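Local structure of endo-beta-mannanase (Opitutaceae bacterium TAV5, 7BOB) at residues T56-V61 against L315-K320; Q96-V101 against G150-N155; T384-W389 against S440-I445; Q434-P439 against H461-Q466. The protein hydrolyses beta-1,4-mannosidic bonds as an exo-acting mannosidase of glycoside hydrolase family 5, probably removing sugar units from the ends of mannan-derived chains. One frame throughout, in Å; residues are numbered along the deposited sequence.

Interaction 1. Residues T56-V61 against L315-K320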
# COMPACT_ATOMS: atom_id res chain seq x y z
N THR A 56 -11.83 8.80 -42.00
CA THR A 56 -11.05 7.75 -41.37
C THR A 56 -11.94 6.88 -40.47
O THR A 56 -12.99 7.32 -39.99
CB THR A 56 -9.90 8.32 -40.52
OG1 THR A 56 -10.44 9.31 -39.64
CG2 THR A 56 -8.83 8.98 -41.38
N VAL A 57 -11.51 5.64 -40.26
CA VAL A 57 -12.20 4.76 -39.33
C VAL A 57 -11.14 3.94 -38.63
O VAL A 57 -10.29 3.33 -39.29
CB VAL A 57 -13.25 3.86 -40.02
CG1 VAL A 57 -12.64 2.99 -41.16
CG2 VAL A 57 -14.00 2.99 -38.97
N ARG A 58 -11.14 3.98 -37.29
CA ARG A 58 -10.25 3.16 -36.49
C ARG A 58 -10.98 1.86 -36.12
O ARG A 58 -12.11 1.89 -35.63
CB ARG A 58 -9.82 3.89 -35.22
CG ARG A 58 -8.90 3.06 -34.32
CD ARG A 58 -8.21 3.94 -33.31
NE ARG A 58 -7.30 3.23 -32.42
CZ ARG A 58 -7.44 3.16 -31.08
NH1 ARG A 58 -8.48 3.72 -30.47
NH2 ARG A 58 -6.53 2.52 -30.36
N PHE A 59 -10.33 0.73 -36.37
CA PHE A 59 -10.92 -0.54 -36.00
C PHE A 59 -9.81 -1.47 -35.50
O PHE A 59 -8.62 -1.20 -35.66
CB PHE A 59 -11.72 -1.13 -37.17
CG PHE A 59 -10.90 -1.53 -38.36
CD1 PHE A 59 -10.95 -0.79 -39.53
CD2 PHE A 59 -10.12 -2.68 -38.34
CE1 PHE A 59 -10.22 -1.16 -40.64
CE2 PHE A 59 -9.38 -3.06 -39.46
CZ PHE A 59 -9.42 -2.30 -40.60
N PHE A 60 -10.22 -2.58 -34.91
CA PHE A 60 -9.32 -3.35 -34.06
C PHE A 60 -9.19 -4.78 -34.57
O PHE A 60 -10.19 -5.49 -34.71
CB PHE A 60 -9.83 -3.29 -32.63
CG PHE A 60 -10.15 -1.91 -32.21
CD1 PHE A 60 -9.14 -1.03 -31.87
CD2 PHE A 60 -11.46 -1.43 -32.27
CE1 PHE A 60 -9.42 0.29 -31.51
CE2 PHE A 60 -11.75 -0.13 -31.93
CZ PHE A 60 -10.73 0.74 -31.56
N VAL A 61 -7.96 -5.17 -34.86
CA VAL A 61 -7.64 -6.53 -35.27
C VAL A 61 -7.48 -7.34 -33.98
O VAL A 61 -6.41 -7.32 -33.36
CB VAL A 61 -6.39 -6.55 -36.16
CG1 VAL A 61 -6.08 -7.95 -36.66
CG2 VAL A 61 -6.58 -5.60 -37.35
N LEU A 315 -11.08 11.42 -33.53
CA LEU A 315 -11.83 10.18 -33.70
C LEU A 315 -12.70 9.95 -32.47
O LEU A 315 -12.18 9.82 -31.36
CB LEU A 315 -10.90 8.98 -33.93
CG LEU A 315 -9.94 9.09 -35.12
CD1 LEU A 315 -9.07 7.86 -35.20
CD2 LEU A 315 -10.73 9.28 -36.40
N TRP A 316 -14.00 9.90 -32.68
CA TRP A 316 -14.95 9.74 -31.60
C TRP A 316 -15.00 8.29 -31.11
O TRP A 316 -14.78 7.35 -31.88
CB TRP A 316 -16.32 10.20 -32.09
CG TRP A 316 -17.45 9.81 -31.23
CD1 TRP A 316 -18.17 8.65 -31.30
CD2 TRP A 316 -18.03 10.58 -30.18
NE1 TRP A 316 -19.17 8.66 -30.36
CE2 TRP A 316 -19.10 9.84 -29.66
CE3 TRP A 316 -17.76 11.85 -29.65
CZ2 TRP A 316 -19.89 10.30 -28.60
CZ3 TRP A 316 -18.54 12.31 -28.61
CH2 TRP A 316 -19.60 11.55 -28.10
N TRP A 317 -15.30 8.12 -29.82
CA TRP A 317 -15.59 6.81 -29.23
C TRP A 317 -17.04 6.78 -28.75
O TRP A 317 -17.40 7.54 -27.86
CB TRP A 317 -14.67 6.46 -28.04
CG TRP A 317 -14.89 5.01 -27.72
CD1 TRP A 317 -15.98 4.47 -27.08
CD2 TRP A 317 -14.08 3.91 -28.13
NE1 TRP A 317 -15.88 3.09 -27.06
CE2 TRP A 317 -14.73 2.72 -27.70
CE3 TRP A 317 -12.86 3.81 -28.81
CZ2 TRP A 317 -14.20 1.45 -27.94
CZ3 TRP A 317 -12.34 2.53 -29.05
CH2 TRP A 317 -13.01 1.38 -28.62
N CYS A 318 -17.86 5.88 -29.30
CA CYS A 318 -17.56 5.07 -30.47
C CYS A 318 -18.77 5.25 -31.44
O CYS A 318 -19.71 6.00 -31.13
CB CYS A 318 -17.35 3.59 -30.08
SG CYS A 318 -18.84 2.88 -29.35
N PHE A 319 -18.75 4.60 -32.60
CA PHE A 319 -19.67 5.02 -33.66
C PHE A 319 -21.12 4.72 -33.29
O PHE A 319 -21.99 5.59 -33.42
CB PHE A 319 -19.31 4.35 -34.98
CG PHE A 319 -20.12 4.88 -36.15
CD1 PHE A 319 -20.19 6.25 -36.41
CD2 PHE A 319 -20.83 4.02 -36.97
CE1 PHE A 319 -20.95 6.75 -37.49
CE2 PHE A 319 -21.58 4.49 -38.05
CZ PHE A 319 -21.64 5.86 -38.31
N LYS A 320 -21.41 3.50 -32.84
CA LYS A 320 -22.76 3.02 -32.60
C LYS A 320 -22.96 2.71 -31.12
O LYS A 320 -22.01 2.37 -30.41
CB LYS A 320 -23.05 1.73 -33.38
CG LYS A 320 -23.15 1.91 -34.91
CD LYS A 320 -24.37 2.71 -35.30
CE LYS A 320 -25.60 1.83 -35.51
NZ LYS A 320 -25.63 1.26 -36.88
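The rings of Phe60 and Trp317 meet obliquely, CZ of Phe60 lying 3.5 Å from CZ3 of Trp317, with their planes at 41°. Phe60 also turns an edge onto Arg58: its CE1 stands 3.5 Å above the centre of the guanidinium plane, and Arg58 CZ lies in the plane of the phenyl ring. Arg58 NH1 in turn approaches the rim of the indole near its plane, 4.3 Å from Trp317 CZ3, while Cys318 CB rests over one face of the indole toward its rim. With CG of Arg58 opposite the backbone N (chi1 179°) and the chain straight out to NE, the guanidinium is carried beneath Phe60, where Asp152, Glu281, Asn23 and Asn155 bind it. An alanine in place of Phe60 would leave one guanidinium face without its aromatic cover and would probably open a gap beside Trp317 CZ3, giving the indole room to move.

Deeper down, Leu315 spans two residues: CD2 lies 3.3 Å from Thr56 OG1, and CD1 is 4.0 Å from Arg58 CB. No hydrogen bond crosses, because strand 20-23 runs between the two segments. A cis peptide joins Trp317 to Cys318. Aromatic residues around a charged cluster at the C-terminal strand ends, with Glu281 at the end of the seventh strand, where family 5 enzymes carry their nucleophile, are consistent with the active-site mouth of a (beta/alpha)8 barrel.

Interaction 2. Residues Q96-V101 against G150-N155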
# COMPACT_ATOMS: atom_id res chain seq x y z
N GLN A 96 -7.72 2.87 -39.97
CA GLN A 96 -6.62 2.94 -39.01
C GLN A 96 -6.69 1.65 -38.22
O GLN A 96 -7.40 1.57 -37.21
CB GLN A 96 -6.69 4.18 -38.12
CG GLN A 96 -5.47 4.32 -37.23
CD GLN A 96 -5.50 5.58 -36.37
OE1 GLN A 96 -5.84 5.54 -35.20
NE2 GLN A 96 -5.15 6.72 -36.98
N PRO A 97 -6.01 0.60 -38.67
CA PRO A 97 -6.15 -0.71 -38.01
C PRO A 97 -5.25 -0.78 -36.79
O PRO A 97 -4.11 -0.32 -36.81
CB PRO A 97 -5.70 -1.70 -39.10
CG PRO A 97 -4.67 -0.93 -39.87
CD PRO A 97 -5.09 0.55 -39.82
N SER A 98 -5.79 -1.37 -35.72
CA SER A 98 -5.09 -1.47 -34.44
C SER A 98 -4.78 -2.93 -34.19
O SER A 98 -5.71 -3.75 -34.16
CB SER A 98 -5.93 -0.86 -33.32
OG SER A 98 -5.23 -0.83 -32.09
N LEU A 99 -3.49 -3.25 -34.00
CA LEU A 99 -3.01 -4.64 -34.03
C LEU A 99 -3.14 -5.33 -32.68
O LEU A 99 -3.80 -6.37 -32.56
CB LEU A 99 -1.54 -4.67 -34.49
CG LEU A 99 -1.27 -4.00 -35.85
CD1 LEU A 99 0.08 -4.40 -36.43
CD2 LEU A 99 -2.38 -4.30 -36.86
N PHE A 100 -2.48 -4.78 -31.65
CA PHE A 100 -2.31 -5.49 -30.38
C PHE A 100 -3.50 -5.17 -29.49
O PHE A 100 -3.49 -4.26 -28.67
CB PHE A 100 -0.97 -5.14 -29.75
CG PHE A 100 0.19 -5.86 -30.38
CD1 PHE A 100 0.43 -7.20 -30.09
CD2 PHE A 100 1.03 -5.22 -31.28
CE1 PHE A 100 1.49 -7.88 -30.69
CE2 PHE A 100 2.09 -5.89 -31.88
CZ PHE A 100 2.32 -7.22 -31.60
N VAL A 101 -4.57 -5.94 -29.70
CA VAL A 101 -5.85 -5.76 -29.03
C VAL A 101 -6.32 -7.16 -28.64
O VAL A 101 -6.71 -7.94 -29.51
CB VAL A 101 -6.89 -5.08 -29.92
CG1 VAL A 101 -8.18 -4.86 -29.17
CG2 VAL A 101 -6.37 -3.75 -30.48
N GLY A 150 -2.22 5.52 -41.16
CA GLY A 150 -1.29 4.99 -40.17
C GLY A 150 -1.69 3.60 -39.69
O GLY A 150 -2.81 3.14 -39.87
N ILE A 151 -0.73 2.92 -39.08
CA ILE A 151 -0.98 1.64 -38.42
C ILE A 151 -0.89 1.85 -36.91
O ILE A 151 0.13 2.32 -36.40
CB ILE A 151 0.00 0.56 -38.89
CG1 ILE A 151 -0.20 0.30 -40.40
CG2 ILE A 151 -0.16 -0.72 -38.05
CD1 ILE A 151 0.94 -0.46 -41.05
N ASP A 152 -1.97 1.50 -36.21
CA ASP A 152 -2.08 1.65 -34.76
C ASP A 152 -1.48 0.42 -34.07
O ASP A 152 -2.00 -0.69 -34.22
CB ASP A 152 -3.54 1.85 -34.37
CG ASP A 152 -3.70 2.32 -32.94
OD1 ASP A 152 -2.81 3.05 -32.46
OD2 ASP A 152 -4.72 1.98 -32.29
N LEU A 153 -0.41 0.63 -33.31
CA LEU A 153 0.29 -0.47 -32.64
C LEU A 153 -0.66 -1.32 -31.79
O LEU A 153 -0.60 -2.55 -31.81
CB LEU A 153 1.41 0.10 -31.77
CG LEU A 153 2.42 -0.89 -31.20
CD1 LEU A 153 2.88 -1.84 -32.31
CD2 LEU A 153 3.58 -0.13 -30.60
N GLY A 154 -1.52 -0.67 -31.03
CA GLY A 154 -2.51 -1.40 -30.26
C GLY A 154 -3.35 -0.40 -29.49
O GLY A 154 -3.07 0.80 -29.49
N ASN A 155 -4.38 -0.91 -28.84
CA ASN A 155 -5.29 -0.06 -28.09
C ASN A 155 -4.87 0.03 -26.62
O ASN A 155 -4.96 -0.97 -25.89
CB ASN A 155 -6.73 -0.54 -28.19
CG ASN A 155 -7.65 0.45 -27.54
OD1 ASN A 155 -7.44 1.65 -27.70
ND2 ASN A 155 -8.61 -0.01 -26.74
O HOH W 1 -4.16 -3.62 -25.97
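Asp152 OD2 is held by two donors, the hydroxyl of Ser98 and, from strand 56-62 on the far side of strand 94-101, Arg58 through a salt bridge. Ser98 OG gives its proton over 2.9 Å to Asp152 OD2 and comes from above the carboxylate plane, 47° out of it. Both side chains extend from CB in the same sense, CG of Asp152 opposite its backbone N (chi1 -167°) and OG of Ser98 likewise, which brings oxygen to oxygen on the face they share. Gln280 binds the other carboxylate oxygen, OD1, so both oxygens of this buried group have partners.

The backbones pair in parallel fashion at first. Asp152 N donates to Pro97 O at 2.9 Å, and Leu99 N to Asp152 O at 3.0 Å. The regular alternation then breaks: the very next amide, Phe100 N, binds the very next carbonyl, Leu153 O, at 2.9 Å. Leu153 O also lies in the plane of the Phe100 ring at its edge, 3.2 Å from CD2. Phe100 is the centre of an inverse gamma turn, and a water donates to both Phe100 O and Asn155 O, bridging the two chains at this end.

On the outer side, Leu99 CD1 meets Ile151 CG2 at 4.0 Å, and the side chains of Phe100 and Leu153 pass at a slant, CD2 against CD1. These are the third and fourth strands of the (beta/alpha)8 barrel. Strand 56-62 flanks strand 94-101, helix 124-141 covers Pro97, Leu99 and Ile151, and helix 168-183 packs on Leu99, Phe100 and Leu153.

Interaction 3. Residues T384-W389 against S440-I445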
# COMPACT_ATOMS: atom_id res chain seq x y z
N THR A 384 0.84 33.00 -23.12
CA THR A 384 1.30 34.07 -22.25
C THR A 384 1.99 33.57 -20.98
O THR A 384 2.38 34.39 -20.14
CB THR A 384 0.10 34.96 -21.88
OG1 THR A 384 -0.85 34.20 -21.15
CG2 THR A 384 -0.59 35.48 -23.15
N VAL A 385 2.17 32.25 -20.82
CA VAL A 385 2.82 31.63 -19.67
C VAL A 385 3.00 30.13 -19.93
O VAL A 385 2.16 29.50 -20.59
CB VAL A 385 2.02 31.88 -18.38
CG1 VAL A 385 0.81 30.94 -18.26
CG2 VAL A 385 2.92 31.78 -17.18
N HIS A 386 4.10 29.56 -19.43
CA HIS A 386 4.45 28.16 -19.68
C HIS A 386 4.66 27.40 -18.37
O HIS A 386 5.40 27.86 -17.50
CB HIS A 386 5.71 28.05 -20.54
CG HIS A 386 5.50 28.42 -21.98
ND1 HIS A 386 5.31 29.72 -22.40
CD2 HIS A 386 5.46 27.65 -23.10
CE1 HIS A 386 5.15 29.73 -23.71
NE2 HIS A 386 5.25 28.50 -24.16
N LEU A 387 4.01 26.25 -18.23
CA LEU A 387 4.24 25.37 -17.09
C LEU A 387 5.48 24.52 -17.33
O LEU A 387 5.71 24.04 -18.44
CB LEU A 387 3.02 24.48 -16.86
CG LEU A 387 1.70 25.20 -16.61
CD1 LEU A 387 0.54 24.20 -16.71
CD2 LEU A 387 1.73 25.86 -15.24
N TYR A 388 6.29 24.34 -16.29
CA TYR A 388 7.58 23.67 -16.41
C TYR A 388 7.39 22.15 -16.31
O TYR A 388 6.91 21.65 -15.29
CB TYR A 388 8.54 24.17 -15.32
CG TYR A 388 9.94 23.62 -15.42
CD1 TYR A 388 10.36 22.59 -14.59
CD2 TYR A 388 10.85 24.14 -16.33
CE1 TYR A 388 11.64 22.07 -14.66
CE2 TYR A 388 12.15 23.64 -16.41
CZ TYR A 388 12.53 22.61 -15.57
OH TYR A 388 13.80 22.09 -15.63
N TRP A 389 7.74 21.43 -17.39
CA TRP A 389 7.79 19.97 -17.41
C TRP A 389 9.19 19.53 -17.00
O TRP A 389 10.16 19.89 -17.68
CB TRP A 389 7.43 19.44 -18.80
CG TRP A 389 7.40 17.92 -18.98
CD1 TRP A 389 8.48 17.09 -19.09
CD2 TRP A 389 6.24 17.08 -19.10
NE1 TRP A 389 8.07 15.81 -19.28
CE2 TRP A 389 6.70 15.77 -19.29
CE3 TRP A 389 4.86 17.32 -19.07
CZ2 TRP A 389 5.84 14.67 -19.43
CZ3 TRP A 389 4.00 16.22 -19.22
CH2 TRP A 389 4.50 14.92 -19.39
N SER A 440 12.41 35.61 -25.50
CA SER A 440 11.52 36.24 -26.47
C SER A 440 10.43 35.27 -26.93
O SER A 440 9.32 35.70 -27.29
CB SER A 440 12.31 36.78 -27.66
OG SER A 440 13.38 35.92 -28.04
N GLU A 441 10.71 33.96 -26.92
CA GLU A 441 9.71 32.93 -27.22
C GLU A 441 8.92 32.53 -25.98
O GLU A 441 7.68 32.64 -25.95
CB GLU A 441 10.39 31.69 -27.83
CG GLU A 441 11.56 32.00 -28.75
CD GLU A 441 11.14 32.74 -30.01
OE1 GLU A 441 10.11 32.35 -30.62
OE2 GLU A 441 11.82 33.72 -30.38
N VAL A 442 9.60 32.03 -24.95
CA VAL A 442 8.97 31.64 -23.70
C VAL A 442 9.38 32.68 -22.65
O VAL A 442 10.52 32.69 -22.17
CB VAL A 442 9.35 30.21 -23.29
CG1 VAL A 442 8.92 29.91 -21.87
CG2 VAL A 442 8.70 29.19 -24.26
N GLU A 443 8.47 33.59 -22.32
CA GLU A 443 8.84 34.71 -21.47
C GLU A 443 8.54 34.48 -19.99
O GLU A 443 9.21 35.06 -19.13
CB GLU A 443 8.15 35.99 -21.94
CG GLU A 443 8.87 37.26 -21.47
CD GLU A 443 7.94 38.47 -21.34
OE1 GLU A 443 7.80 39.00 -20.20
OE2 GLU A 443 7.36 38.88 -22.37
N ARG A 444 7.54 33.65 -19.66
CA ARG A 444 7.13 33.42 -18.29
C ARG A 444 6.99 31.92 -18.04
O ARG A 444 6.35 31.21 -18.84
CB ARG A 444 5.83 34.16 -17.98
CG ARG A 444 5.81 35.57 -18.58
CD ARG A 444 4.87 36.48 -17.85
NE ARG A 444 3.49 36.25 -18.23
CZ ARG A 444 2.45 36.74 -17.56
NH1 ARG A 444 2.65 37.49 -16.49
NH2 ARG A 444 1.21 36.49 -17.96
N ILE A 445 7.61 31.46 -16.96
CA ILE A 445 7.68 30.04 -16.61
C ILE A 445 7.21 29.87 -15.18
O ILE A 445 7.69 30.57 -14.27
CB ILE A 445 9.10 29.47 -16.77
CG1 ILE A 445 9.46 29.32 -18.26
CG2 ILE A 445 9.20 28.12 -16.07
CD1 ILE A 445 10.88 28.83 -18.51
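Arg444 leans on Val385 and then closes on the carbonyl of Thr384. Its CB lies 3.8 Å from Val385 CG2; CG and CD pass near Thr384 O; and a bend about the CG-CD bond (chi3 -78°) swings NE back to donate to Thr384 O at 2.9 Å. That bond runs almost straight on from the C=O. NH2 adds a longer bond of 3.2 Å to the same Thr384 O, from above the carbonyl plane, so the guanidinium grips one oxygen side-on, in its own plane. NH2 also forms a salt bridge with Glu425, whose other carboxylate oxygen accepts from Thr384 OG1. NH1 makes a weak bond to Thr585 O. A leucine here would take away both guanidinium donors to Thr384 O and would probably leave Glu425 without its charge partner.

The main chains pair in parallel, His386 N donating to Arg444 O at 2.9 Å, with Ile445 CA in CH contact with His386 O. Over one face of the imidazole sits Val442 CG2, a CH-pi contact 3.6 Å from the centroid of the His386 ring. Buried here, His386 ND1 has no hydrogen-bonding partner in the model. Further on, Ile445 CG2 touches Tyr388 CB at 4.1 Å.

Strand 385-389 thus lies between strands 427-431 and 444-448, in the 2-1-3-4 strand order of a flavodoxin-like sheet, continued by strand 469-473. Helix 406-422 packs against Leu387, whereas Tyr388 OH reaches Glu456 of helix 454-465.

Interaction 4. Residues Q434-P439 against H461-Q466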
# COMPACT_ATOMS: atom_id res chain seq x y z
N GLN A 434 15.13 19.89 -22.35
CA GLN A 434 15.67 20.51 -23.55
C GLN A 434 16.11 21.92 -23.22
O GLN A 434 15.57 22.52 -22.28
CB GLN A 434 14.63 20.54 -24.69
CG GLN A 434 14.39 19.17 -25.29
CD GLN A 434 13.28 19.16 -26.31
OE1 GLN A 434 12.48 20.10 -26.38
NE2 GLN A 434 13.20 18.09 -27.10
N PRO A 435 17.08 22.48 -23.95
CA PRO A 435 17.53 23.84 -23.65
C PRO A 435 16.35 24.80 -23.57
O PRO A 435 15.33 24.62 -24.23
CB PRO A 435 18.47 24.18 -24.81
CG PRO A 435 18.95 22.82 -25.31
CD PRO A 435 17.79 21.89 -25.11
N LEU A 436 16.46 25.77 -22.70
CA LEU A 436 15.23 26.55 -22.56
C LEU A 436 15.11 27.56 -23.71
O LEU A 436 16.10 28.20 -24.09
CB LEU A 436 15.19 27.27 -21.22
CG LEU A 436 14.89 26.41 -19.99
CD1 LEU A 436 14.91 27.26 -18.71
CD2 LEU A 436 13.57 25.67 -20.12
N PRO A 437 13.92 27.72 -24.27
CA PRO A 437 13.71 28.75 -25.29
C PRO A 437 14.11 30.12 -24.77
O PRO A 437 13.88 30.44 -23.60
CB PRO A 437 12.21 28.68 -25.57
CG PRO A 437 11.81 27.30 -25.17
CD PRO A 437 12.70 26.94 -24.00
N SER A 438 14.70 30.93 -25.64
CA SER A 438 15.10 32.26 -25.22
C SER A 438 13.87 33.04 -24.77
O SER A 438 12.74 32.74 -25.20
CB SER A 438 15.81 32.99 -26.37
OG SER A 438 16.16 34.30 -25.98
N PRO A 439 14.03 33.99 -23.85
CA PRO A 439 12.86 34.66 -23.26
C PRO A 439 11.99 35.43 -24.24
O PRO A 439 10.90 35.88 -23.84
CB PRO A 439 13.47 35.60 -22.20
CG PRO A 439 14.80 35.00 -21.88
CD PRO A 439 15.28 34.33 -23.15
N HIS A 461 18.69 29.56 -14.38
CA HIS A 461 19.41 30.79 -14.04
C HIS A 461 19.74 31.59 -15.30
O HIS A 461 19.38 32.77 -15.42
CB HIS A 461 20.67 30.43 -13.25
CG HIS A 461 21.54 31.61 -12.91
ND1 HIS A 461 21.41 32.31 -11.72
CD2 HIS A 461 22.54 32.20 -13.59
CE1 HIS A 461 22.30 33.28 -11.70
NE2 HIS A 461 23.00 33.24 -12.82
N SER A 462 20.40 30.94 -16.26
CA SER A 462 20.79 31.61 -17.49
C SER A 462 19.57 32.12 -18.26
O SER A 462 19.60 33.23 -18.81
CB SER A 462 21.62 30.65 -18.33
OG SER A 462 21.50 30.97 -19.70
N TRP A 463 18.49 31.33 -18.31
CA TRP A 463 17.24 31.82 -18.88
C TRP A 463 16.74 33.07 -18.16
O TRP A 463 16.33 34.05 -18.80
CB TRP A 463 16.18 30.71 -18.84
CG TRP A 463 14.85 31.15 -19.38
CD1 TRP A 463 14.49 31.25 -20.68
CD2 TRP A 463 13.69 31.55 -18.62
NE1 TRP A 463 13.20 31.69 -20.80
CE2 TRP A 463 12.68 31.88 -19.55
CE3 TRP A 463 13.41 31.64 -17.25
CZ2 TRP A 463 11.40 32.30 -19.16
CZ3 TRP A 463 12.14 32.07 -16.86
CH2 TRP A 463 11.15 32.39 -17.81
N VAL A 464 16.74 33.06 -16.82
CA VAL A 464 16.28 34.23 -16.08
C VAL A 464 17.20 35.42 -16.34
O VAL A 464 16.75 36.57 -16.40
CB VAL A 464 16.17 33.92 -14.57
CG1 VAL A 464 15.90 35.20 -13.78
CG2 VAL A 464 15.08 32.87 -14.28
N GLU A 465 18.50 35.16 -16.49
CA GLU A 465 19.46 36.23 -16.70
C GLU A 465 19.18 37.00 -17.98
O GLU A 465 19.39 38.22 -18.03
CB GLU A 465 20.88 35.67 -16.71
CG GLU A 465 21.69 36.13 -15.53
CD GLU A 465 23.14 35.71 -15.64
OE1 GLU A 465 23.94 36.16 -14.79
OE2 GLU A 465 23.47 34.93 -16.58
N GLN A 466 18.72 36.31 -19.03
CA GLN A 466 18.37 36.96 -20.28
C GLN A 466 16.96 37.53 -20.27
O GLN A 466 16.49 37.97 -21.33
CB GLN A 466 18.50 35.99 -21.47
CG GLN A 466 19.72 35.10 -21.46
CD GLN A 466 19.58 33.92 -22.45
OE1 GLN A 466 18.84 34.01 -23.43
NE2 GLN A 466 20.28 32.81 -22.17
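Trp463 sends its indole across to Leu436 and Pro439 because CG stands opposite the backbone N (chi1 178°), while chi2 of 80° presents the pyrrole edge to the loop. Leu436 directs CD1 to within 3.7 Å of Trp463 CB, the two side chains crossing at about a right angle. The carbonyl of Pro437 faces the indole rim near its plane, its O 3.1 Å from Trp463 CD1. Further along the loop, Pro439 makes an off-centre CH-pi contact: its CG is 4.2 Å from the centroid of the five-membered ring of Trp463, 29° off the normal.

The same pyrrolidine ring also presses on the end of the helix. Pro439 CG lies 3.5 Å from Gln466 O, and Trp463 O is almost as near. Gln466 is the first residue to leave helical geometry; its side chain comes across the proline, OE1 standing 3.6 Å from Pro439 CD. The other end of that amide turns back to the helix in a weak bond from Gln466 NE2 to Ser462 OG. Pro435 to Ser438 keep polyproline II-like backbone angles, and this extended run spaces Leu436 and Pro439 so that each reaches a different part of the tryptophan. The contact is thus a worked case of a proline-rich loop fitted to an aromatic residue near a helix terminus.

The loop leaves strand 427-431, whose Val430 touches Leu436 and Pro437, and leads to strand 444-448. Glu459 of helix 454-465 accepts from Leu436 N, while strand 469-473 meets Trp463 through Leu470.

The four contacts fall into two pairs, one in each domain. Interactions 1 and 2, with centres about 11 Å apart, share the barrel: strands 56-62 and 94-101 are neighbours, Val57 O probably accepts from Gln96 N, and Phe60 CD1 packs on Ser98 CB. Both border the presumed active site at the strand ends. Interactions 3 and 4, with centres about 10 Å apart, meet in the flavodoxin-like sheet domain, where Trp463 lies against Ile445 and Val442 O receives a weak bond from Trp463 NE1. Between the pairs, centres are about 35 to 43 Å apart and nearest atoms at least about 19 Å, so the second pair lies far from the presumed active site.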